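Local coordinates for protein acyl-CoA hydrolase (Bacillus cereus, PDB 1Y7U) that probably hydrolyses long-chain fatty acyl-CoA thioesters to free acid and coenzyme A, and binds both coenzyme A and calcium, at residues Ser51-Arg56 against Tyr84-Ile89; Cys62-Met67 against Val120-Leu125. All blocks are in the same frame, centred on the assembly; numbering follows the deposited sequence.

Contact 1. Residues Ser51-Arg56 against Tyr84-Ile89; sequences SISASR and YESFVI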
ATOM      1  N   SER A  51      -6.944   6.316  17.846  1.00 25.90           N
ATOM      2  CA  SER A  51      -8.317   6.439  17.392  1.00 25.54           C
ATOM      3  C   SER A  51      -9.071   5.181  17.805  1.00 26.47           C
ATOM      4  O   SER A  51     -10.283   5.213  18.014  1.00 26.59           O
ATOM      5  CB  SER A  51      -8.373   6.597  15.871  1.00 25.19           C
ATOM      6  OG  SER A  51      -8.234   5.354  15.204  1.00 21.08           O
ATOM      7  N   ILE A  52      -8.354   4.068  17.915  1.00 25.54           N
ATOM      8  CA  ILE A  52      -8.984   2.821  18.321  1.00 25.66           C
ATOM      9  C   ILE A  52      -9.314   2.921  19.803  1.00 26.87           C
ATOM     10  O   ILE A  52     -10.390   2.512  20.228  1.00 27.83           O
ATOM     11  CB  ILE A  52      -8.065   1.606  18.066  1.00 26.41           C
ATOM     12  CG1 ILE A  52      -7.878   1.408  16.558  1.00 25.49           C
ATOM     13  CG2 ILE A  52      -8.664   0.354  18.691  1.00 25.49           C
ATOM     14  CD1 ILE A  52      -6.931   0.297  16.194  1.00 22.43           C
ATOM     15  N   SER A  53      -8.392   3.471  20.588  1.00 28.04           N
ATOM     16  CA  SER A  53      -8.630   3.640  22.019  1.00 27.48           C
ATOM     17  C   SER A  53      -9.837   4.552  22.196  1.00 27.79           C
ATOM     18  O   SER A  53     -10.706   4.304  23.022  1.00 29.56           O
ATOM     19  CB  SER A  53      -7.420   4.276  22.709  1.00 27.09           C
ATOM     20  OG  SER A  53      -6.339   3.367  22.827  1.00 29.53           O
ATOM     21  N   ALA A  54      -9.886   5.613  21.408  1.00 25.59           N
ATOM     22  CA  ALA A  54     -10.984   6.549  21.491  1.00 26.92           C
ATOM     23  C   ALA A  54     -12.324   5.852  21.289  1.00 29.81           C
ATOM     24  O   ALA A  54     -13.249   6.059  22.062  1.00 32.04           O
ATOM     25  CB  ALA A  54     -10.805   7.652  20.460  1.00 27.52           C
ATOM     26  N   SER A  55     -12.441   5.016  20.264  1.00 31.75           N
ATOM     27  CA  SER A  55     -13.713   4.354  20.026  1.00 33.70           C
ATOM     28  C   SER A  55     -14.009   3.225  21.011  1.00 34.04           C
ATOM     29  O   SER A  55     -15.171   2.936  21.289  1.00 35.75           O
ATOM     30  CB  SER A  55     -13.787   3.850  18.592  1.00 34.26           C
ATOM     31  OG  SER A  55     -12.662   3.066  18.292  1.00 44.88           O
ATOM     32  N   ARG A  56     -12.978   2.584  21.546  1.00 31.73           N
ATOM     33  CA  ARG A  56     -13.221   1.527  22.519  1.00 32.25           C
ATOM     34  C   ARG A  56     -13.847   2.131  23.774  1.00 32.89           C
ATOM     35  O   ARG A  56     -14.782   1.579  24.350  1.00 31.84           O
ATOM     36  CB  ARG A  56     -11.923   0.812  22.890  1.00 32.86           C
ATOM     37  CG  ARG A  56     -11.666  -0.419  22.065  1.00 37.08           C
ATOM     38  CD  ARG A  56     -10.443  -1.174  22.540  1.00 41.70           C
ATOM     39  NE  ARG A  56     -10.280  -2.403  21.770  1.00 48.13           N
ATOM     40  CZ  ARG A  56      -9.200  -3.181  21.795  1.00 48.74           C
ATOM     41  NH1 ARG A  56      -8.161  -2.865  22.558  1.00 48.50           N
ATOM     42  NH2 ARG A  56      -9.162  -4.281  21.048  1.00 49.51           N
ATOM     43  N   TYR A  84       3.379   0.239  19.776  1.00 22.52           N
ATOM     44  CA  TYR A  84       2.662   1.405  20.240  1.00 22.97           C
ATOM     45  C   TYR A  84       1.716   0.964  21.334  1.00 26.08           C
ATOM     46  O   TYR A  84       1.218  -0.161  21.317  1.00 28.87           O
ATOM     47  CB  TYR A  84       1.839   2.021  19.106  1.00 21.64           C
ATOM     48  CG  TYR A  84       2.633   2.338  17.871  1.00 21.71           C
ATOM     49  CD1 TYR A  84       3.014   1.333  16.986  1.00 22.07           C
ATOM     50  CD2 TYR A  84       3.052   3.635  17.610  1.00 23.22           C
ATOM     51  CE1 TYR A  84       3.805   1.608  15.877  1.00 22.29           C
ATOM     52  CE2 TYR A  84       3.838   3.926  16.500  1.00 24.82           C
ATOM     53  CZ  TYR A  84       4.214   2.904  15.642  1.00 24.72           C
ATOM     54  OH  TYR A  84       5.022   3.179  14.571  1.00 25.35           O
ATOM     55  N   GLU A  85       1.488   1.835  22.305  1.00 27.33           N
ATOM     56  CA  GLU A  85       0.552   1.532  23.368  1.00 28.88           C
ATOM     57  C   GLU A  85      -0.231   2.807  23.549  1.00 28.16           C
ATOM     58  O   GLU A  85       0.334   3.897  23.512  1.00 28.83           O
ATOM     59  CB  GLU A  85       1.247   1.167  24.675  1.00 29.97           C
ATOM     60  CG  GLU A  85       0.253   0.878  25.795  1.00 35.00           C
ATOM     61  CD  GLU A  85       0.917   0.532  27.114  1.00 40.92           C
ATOM     62  OE1 GLU A  85       0.202   0.426  28.137  1.00 40.72           O
ATOM     63  OE2 GLU A  85       2.159   0.365  27.128  1.00 46.69           O
ATOM     64  N   SER A  86      -1.534   2.676  23.723  1.00 25.67           N
ATOM     65  CA  SER A  86      -2.353   3.850  23.897  1.00 25.89           C
ATOM     66  C   SER A  86      -3.589   3.556  24.735  1.00 26.87           C
ATOM     67  O   SER A  86      -4.134   2.445  24.714  1.00 27.73           O
ATOM     68  CB  SER A  86      -2.767   4.403  22.530  1.00 24.37           C
ATOM     69  OG  SER A  86      -3.614   3.494  21.837  1.00 22.58           O
ATOM     70  N   PHE A  87      -4.006   4.560  25.493  1.00 25.29           N
ATOM     71  CA  PHE A  87      -5.200   4.466  26.309  1.00 25.50           C
ATOM     72  C   PHE A  87      -5.667   5.873  26.615  1.00 25.28           C
ATOM     73  O   PHE A  87      -4.891   6.825  26.559  1.00 26.59           O
ATOM     74  CB  PHE A  87      -4.939   3.696  27.607  1.00 24.33           C
ATOM     75  CG  PHE A  87      -3.671   4.077  28.294  1.00 26.15           C
ATOM     76  CD1 PHE A  87      -2.483   3.406  28.007  1.00 26.62           C
ATOM     77  CD2 PHE A  87      -3.648   5.132  29.202  1.00 24.48           C
ATOM     78  CE1 PHE A  87      -1.288   3.783  28.610  1.00 23.82           C
ATOM     79  CE2 PHE A  87      -2.463   5.512  29.808  1.00 23.22           C
ATOM     80  CZ  PHE A  87      -1.281   4.841  29.513  1.00 24.05           C
ATOM     81  N   VAL A  88      -6.951   5.999  26.903  1.00 24.90           N
ATOM     82  CA  VAL A  88      -7.544   7.279  27.234  1.00 27.08           C
ATOM     83  C   VAL A  88      -7.184   7.569  28.689  1.00 29.15           C
ATOM     84  O   VAL A  88      -7.261   6.669  29.519  1.00 31.18           O
ATOM     85  CB  VAL A  88      -9.070   7.178  27.103  1.00 26.42           C
ATOM     86  CG1 VAL A  88      -9.726   8.490  27.461  1.00 27.77           C
ATOM     87  CG2 VAL A  88      -9.427   6.762  25.698  1.00 24.34           C
ATOM     88  N   ILE A  89      -6.760   8.788  29.011  1.00 29.46           N
ATOM     89  CA  ILE A  89      -6.458   9.092  30.407  1.00 33.46           C
ATOM     90  C   ILE A  89      -7.248  10.267  30.914  1.00 37.92           C
ATOM     91  O   ILE A  89      -7.570  10.326  32.092  1.00 43.35           O
ATOM     92  CB  ILE A  89      -5.002   9.456  30.682  1.00 31.74           C
ATOM     93  CG1 ILE A  89      -4.310   9.789  29.376  1.00 31.77           C
ATOM     94  CG2 ILE A  89      -4.340   8.376  31.532  1.00 27.02           C
ATOM     95  CD1 ILE A  89      -3.236  10.789  29.553  1.00 33.68           C
TER

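Contact 2. Residues Cys62-Met67 against Val120-Leu125; sequences CVTASM and VTFVAL. With COA (coenzyme A), chain F.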
ATOM      1  N   CYS A  62     -15.304   8.254  16.443  1.00 46.99           N
ATOM      2  CA  CYS A  62     -14.516   9.431  16.778  1.00 44.39           C
ATOM      3  C   CYS A  62     -13.730  10.074  15.653  1.00 43.57           C
ATOM      4  O   CYS A  62     -13.504   9.483  14.602  1.00 45.84           O
ATOM      5  CB  CYS A  62     -13.579   9.106  17.928  1.00 42.42           C
ATOM      6  SG  CYS A  62     -14.483   8.683  19.418  1.00 40.55           S
ATOM      7  N   VAL A  63     -13.313  11.303  15.913  1.00 40.60           N
ATOM      8  CA  VAL A  63     -12.556  12.121  14.974  1.00 36.31           C
ATOM      9  C   VAL A  63     -11.360  12.707  15.732  1.00 34.53           C
ATOM     10  O   VAL A  63     -11.458  13.014  16.918  1.00 36.50           O
ATOM     11  CB  VAL A  63     -13.448  13.259  14.455  1.00 35.43           C
ATOM     12  CG1 VAL A  63     -12.791  14.591  14.707  1.00 36.41           C
ATOM     13  CG2 VAL A  63     -13.749  13.059  12.995  1.00 36.96           C
ATOM     14  N   THR A  64     -10.231  12.879  15.065  1.00 30.84           N
ATOM     15  CA  THR A  64      -9.073  13.418  15.765  1.00 27.71           C
ATOM     16  C   THR A  64      -9.038  14.938  15.724  1.00 25.76           C
ATOM     17  O   THR A  64      -9.006  15.544  14.657  1.00 25.60           O
ATOM     18  CB  THR A  64      -7.733  12.790  15.235  1.00 26.13           C
ATOM     19  OG1 THR A  64      -6.656  13.714  15.428  1.00 26.17           O
ATOM     20  CG2 THR A  64      -7.838  12.404  13.787  1.00 26.23           C
ATOM     21  N   ALA A  65      -9.067  15.541  16.911  1.00 26.51           N
ATOM     22  CA  ALA A  65      -9.068  16.994  17.060  1.00 27.27           C
ATOM     23  C   ALA A  65      -7.682  17.616  17.093  1.00 27.13           C
ATOM     24  O   ALA A  65      -7.469  18.697  16.545  1.00 27.66           O
ATOM     25  CB  ALA A  65      -9.831  17.387  18.319  1.00 24.87           C
ATOM     26  N   SER A  66      -6.733  16.952  17.735  1.00 26.48           N
ATOM     27  CA  SER A  66      -5.405  17.525  17.793  1.00 29.06           C
ATOM     28  C   SER A  66      -4.311  16.534  18.139  1.00 28.72           C
ATOM     29  O   SER A  66      -4.570  15.435  18.634  1.00 28.75           O
ATOM     30  CB  SER A  66      -5.379  18.669  18.811  1.00 32.24           C
ATOM     31  OG  SER A  66      -5.559  18.186  20.137  1.00 36.37           O
HETATM   32  N   MSE A  67      -3.082  16.949  17.872  1.00 29.57           N
HETATM   33  CA  MSE A  67      -1.901  16.161  18.174  1.00 34.73           C
HETATM   34  C   MSE A  67      -1.031  17.058  19.044  1.00 34.39           C
HETATM   35  O   MSE A  67      -0.794  18.220  18.697  1.00 33.83           O
HETATM   36  CB  MSE A  67      -1.139  15.823  16.890  1.00 40.79           C
HETATM   37  CG  MSE A  67      -1.081  14.347  16.545  1.00 51.22           C
HETATM   38 SE   MSE A  67       0.067  13.271  17.672  1.00 62.02          SE
HETATM   39  CE  MSE A  67      -0.007  11.629  16.660  1.00 55.69           C
ATOM     40  N   VAL A 120      -3.126  12.501  22.018  1.00 21.85           N
ATOM     41  CA  VAL A 120      -3.917  12.813  20.847  1.00 20.66           C
ATOM     42  C   VAL A 120      -5.317  13.063  21.372  1.00 22.50           C
ATOM     43  O   VAL A 120      -5.824  12.298  22.190  1.00 22.44           O
ATOM     44  CB  VAL A 120      -3.930  11.647  19.845  1.00 19.08           C
ATOM     45  CG1 VAL A 120      -4.472  12.130  18.503  1.00 20.20           C
ATOM     46  CG2 VAL A 120      -2.530  11.079  19.682  1.00 14.95           C
ATOM     47  N   THR A 121      -5.935  14.147  20.926  1.00 24.08           N
ATOM     48  CA  THR A 121      -7.269  14.473  21.388  1.00 26.31           C
ATOM     49  C   THR A 121      -8.311  14.060  20.359  1.00 27.21           C
ATOM     50  O   THR A 121      -8.185  14.389  19.178  1.00 25.78           O
ATOM     51  CB  THR A 121      -7.395  15.992  21.659  1.00 27.33           C
ATOM     52  OG1 THR A 121      -6.382  16.394  22.587  1.00 27.18           O
ATOM     53  CG2 THR A 121      -8.764  16.324  22.236  1.00 24.88           C
ATOM     54  N   PHE A 122      -9.332  13.337  20.815  1.00 28.56           N
ATOM     55  CA  PHE A 122     -10.416  12.892  19.944  1.00 31.07           C
ATOM     56  C   PHE A 122     -11.766  13.416  20.434  1.00 32.60           C
ATOM     57  O   PHE A 122     -11.967  13.615  21.631  1.00 34.68           O
ATOM     58  CB  PHE A 122     -10.469  11.359  19.881  1.00 29.56           C
ATOM     59  CG  PHE A 122      -9.372  10.736  19.056  1.00 29.65           C
ATOM     60  CD1 PHE A 122      -8.127  10.468  19.616  1.00 29.91           C
ATOM     61  CD2 PHE A 122      -9.580  10.441  17.713  1.00 27.51           C
ATOM     62  CE1 PHE A 122      -7.105   9.915  18.850  1.00 30.06           C
ATOM     63  CE2 PHE A 122      -8.570   9.889  16.940  1.00 28.20           C
ATOM     64  CZ  PHE A 122      -7.329   9.625  17.509  1.00 32.02           C
ATOM     65  N   VAL A 123     -12.688  13.645  19.504  1.00 32.98           N
ATOM     66  CA  VAL A 123     -14.026  14.120  19.847  1.00 33.42           C
ATOM     67  C   VAL A 123     -15.056  13.147  19.295  1.00 35.64           C
ATOM     68  O   VAL A 123     -15.078  12.864  18.095  1.00 34.91           O
ATOM     69  CB  VAL A 123     -14.325  15.510  19.242  1.00 32.61           C
ATOM     70  CG1 VAL A 123     -15.790  15.873  19.477  1.00 27.95           C
ATOM     71  CG2 VAL A 123     -13.416  16.553  19.856  1.00 30.28           C
ATOM     72  N   ALA A 124     -15.915  12.640  20.173  1.00 36.49           N
ATOM     73  CA  ALA A 124     -16.947  11.699  19.756  1.00 36.16           C
ATOM     74  C   ALA A 124     -18.061  12.454  19.045  1.00 37.46           C
ATOM     75  O   ALA A 124     -18.553  13.464  19.542  1.00 38.14           O
ATOM     76  CB  ALA A 124     -17.496  10.958  20.967  1.00 35.73           C
ATOM     77  N   LEU A 125     -18.454  11.969  17.876  1.00 38.81           N
ATOM     78  CA  LEU A 125     -19.505  12.628  17.123  1.00 40.62           C
ATOM     79  C   LEU A 125     -20.722  11.761  16.822  1.00 44.36           C
ATOM     80  O   LEU A 125     -20.631  10.536  16.705  1.00 44.50           O
ATOM     81  CB  LEU A 125     -18.935  13.185  15.820  1.00 36.01           C
ATOM     82  CG  LEU A 125     -17.905  14.302  15.998  1.00 35.65           C
ATOM     83  CD1 LEU A 125     -17.605  14.964  14.656  1.00 32.73           C
ATOM     84  CD2 LEU A 125     -18.453  15.331  16.969  1.00 36.27           C
TER
HETATM   85  N1A COA F 201      -7.796  20.579  20.444  1.00 76.21           N
HETATM   86  C2A COA F 201      -8.252  19.831  21.474  1.00 75.17           C
HETATM   87  N3A COA F 201      -9.588  19.727  21.702  1.00 75.45           N
HETATM   88  C4A COA F 201     -10.446  20.354  20.924  1.00 76.95           C
HETATM   89  C5A COA F 201     -10.004  21.071  19.869  1.00 76.82           C
HETATM   90  C6A COA F 201      -8.656  21.198  19.606  1.00 76.62           C
HETATM   91  N6A COA F 201      -8.180  21.618  18.435  1.00 73.05           N
HETATM   92  N7A COA F 201     -11.062  21.566  19.286  1.00 76.94           N
HETATM   93  C8A COA F 201     -12.139  21.158  19.910  1.00 76.64           C
HETATM   94  N9A COA F 201     -11.783  20.424  20.947  1.00 77.88           N
HETATM   95  C1B COA F 201     -12.733  19.729  21.821  1.00 78.85           C
HETATM   96  C2B COA F 201     -12.980  20.379  23.158  1.00 77.79           C
HETATM   97  O2B COA F 201     -12.133  19.749  24.078  1.00 78.12           O
HETATM   98  C3B COA F 201     -14.425  20.093  23.497  1.00 75.97           C
HETATM   99  O3B COA F 201     -14.320  19.194  24.524  1.00 68.81           O
HETATM  100  P3B COA F 201     -15.246  18.899  25.692  1.00 60.11           P
HETATM  101  O7A COA F 201     -14.834  17.667  26.173  1.00 58.50           O
HETATM  102  O8A COA F 201     -16.623  18.813  25.504  1.00 61.17           O
HETATM  103  O9A COA F 201     -15.002  19.775  26.729  1.00 60.26           O
HETATM  104  C4B COA F 201     -14.891  19.379  22.261  1.00 79.96           C
HETATM  105  O4B COA F 201     -14.007  19.777  21.273  1.00 80.24           O
HETATM  106  C5B COA F 201     -16.259  19.749  21.789  1.00 84.67           C
HETATM  107  O5B COA F 201     -16.147  20.760  20.824  1.00 91.57           O
HETATM  108  P1A COA F 201     -17.343  21.717  20.387  1.00 94.88           P
HETATM  109  O1A COA F 201     -17.062  23.123  20.690  1.00 94.23           O
HETATM  110  O2A COA F 201     -18.583  21.354  21.068  1.00 92.67           O
HETATM  111  O3A COA F 201     -17.483  21.651  18.810  1.00 94.77           O
HETATM  112  P2A COA F 201     -16.368  21.728  17.683  1.00 94.20           P
HETATM  113  O4A COA F 201     -15.362  22.775  17.904  1.00 93.28           O
HETATM  114  O5A COA F 201     -17.087  21.986  16.462  1.00 93.84           O
HETATM  115  O6A COA F 201     -15.679  20.303  17.601  1.00 92.58           O
HETATM  116  CBP COA F 201     -13.960  20.081  15.855  1.00 84.24           C
HETATM  117  CCP COA F 201     -15.283  19.604  16.442  1.00 86.72           C
HETATM  118  CDP COA F 201     -13.692  21.543  16.103  1.00 83.87           C
HETATM  119  CEP COA F 201     -12.825  19.306  16.471  1.00 81.46           C
HETATM  120  CAP COA F 201     -14.082  20.099  14.331  1.00 82.92           C
HETATM  121  OAP COA F 201     -14.063  21.416  13.837  1.00 83.34           O
HETATM  122  C9P COA F 201     -13.648  19.012  13.406  1.00 79.91           C
HETATM  123  O9P COA F 201     -14.596  18.149  12.899  1.00 78.12           O
HETATM  124  N8P COA F 201     -12.395  18.902  13.099  1.00 76.26           N
HETATM  125  C7P COA F 201     -11.784  17.634  12.873  1.00 74.63           C
HETATM  126  C6P COA F 201     -12.601  16.619  12.098  1.00 74.66           C
HETATM  127  C5P COA F 201     -11.764  15.635  11.348  1.00 73.79           C
HETATM  128  O5P COA F 201     -12.215  15.069  10.331  1.00 73.92           O
HETATM  129  N4P COA F 201     -10.563  15.426  11.817  1.00 71.58           N
HETATM  130  C3P COA F 201      -9.522  14.969  10.974  1.00 71.80           C
HETATM  131  C2P COA F 201      -9.012  16.123  10.164  1.00 72.35           C
HETATM  132  S1P COA F 201      -9.430  15.950   8.465  1.00 78.20           S
HETATM  133  O   HOH W   1      -3.747  17.065  21.827  1.00 29.82           O

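Contact 1. Residues Ser51-Arg56 against Tyr84-Ile89
Ser53 and Ser86 meet through their hydroxyls, tip to tip, with Ser53 OG 2.9 Å from Ser86 OG. Both side chains leave the backbone toward the other segment, so two short polar groups bridge helix and strand. On the strand, Ser86 OG sits between its own backbone N and carbonyl carbon (chi1 65°), which turns the oxygen to the helix. Val88, two residues further along the strand, packs on the same Ser53: its CG2 branch lies 3.9 Å from Ser53 O, and the same methyl is 4.4 Å from Ser53 CB. The backbones come close: the CA atoms of Ser53 and Phe87 are 5.6 Å apart, and the axes of the two short segments pass at 7.3 Å with an angle of 38° between their directions. Small side chains at Ser53 and Ser86, which lie between the backbones, are consistent with such an approach.

In the second shell the buried hydroxyls have further partners. Ser53 OG has its stronger partner in the carbonyl oxygen of Ser18, and Ser86 OG has a further, weak bond to Val49 O of helix 39-58. Ser18 also uses its own hydroxyl to receive the backbone N-H of Val88, so a single residue ahead of strand 20-25 ties to both sides of the contact.

Beyond the contact, Arg56 makes a salt bridge with Glu105 of a second subunit. A long helix 39-58 laid against a curved antiparallel sheet, as here, is the hallmark of the hotdog fold.

Contact 2. Residues Cys62-Met67 against Val120-Leu125
Phe122 carries its ring with CG anti to the carbonyl carbon (chi1 -74°), which places CE2 3.5 Å from Thr64 CB in an oblique approach. On the preceding residue, Thr121, a chi1 of -56° sets OG1 beside the backbone N and sends CG2 to the adenine, 3.5 Å from N3A of coenzyme A. Ser66 OG lies on the same face as Thr121 OG1, and one water is hydrogen-bonded to both hydroxyls.

The strands run antiparallel, with Val63 and Val123 as a hydrogen-bonded pair; Val123 N reaches Val63 O at 2.9 Å. Then the register slips. Ala65 N and Ser66 N both donate to Thr121 O, from the same face of its plane, and this is a classic beta bulge. It lies beside the ligand: Thr64 O accepts the pantetheine amide N4P at 3.2 Å, and Val63 CG1 packs on the pantetheine carbon C6P.

The selenium of selenomethionine Met67 touches Val120 CG2 at 3.9 Å. Phe122, Thr64 and Met67 face helix 39-58, strand 95-105 flanks 120-125 on its far side, and Ser66 and Met67 continue the antiparallel sheet into a third subunit.

Overall arrangement
Phe122 joins the two contacts. Its CZ lies 3.3 Å from Ser51 CA and its CG 3.7 Å from Ala54 CB, so the helix segment 51-56 that meets strand 84-89 in contact 1 also rests on the sheet pair of contact 2. Cys62 SG adds a packing contact, 3.9 Å from Ala54 O. The contact centres are 11 Å apart, and strands 81-91, 112-125 and 61-71 belong to one sheet around a single helix. The ligand belongs to contact 2, which lines the coenzyme A pocket; the side chain of Val88 in contact 1 is about 11 Å from coenzyme A, whereas that of Phe87 is about 7 Å from a bound calcium ion.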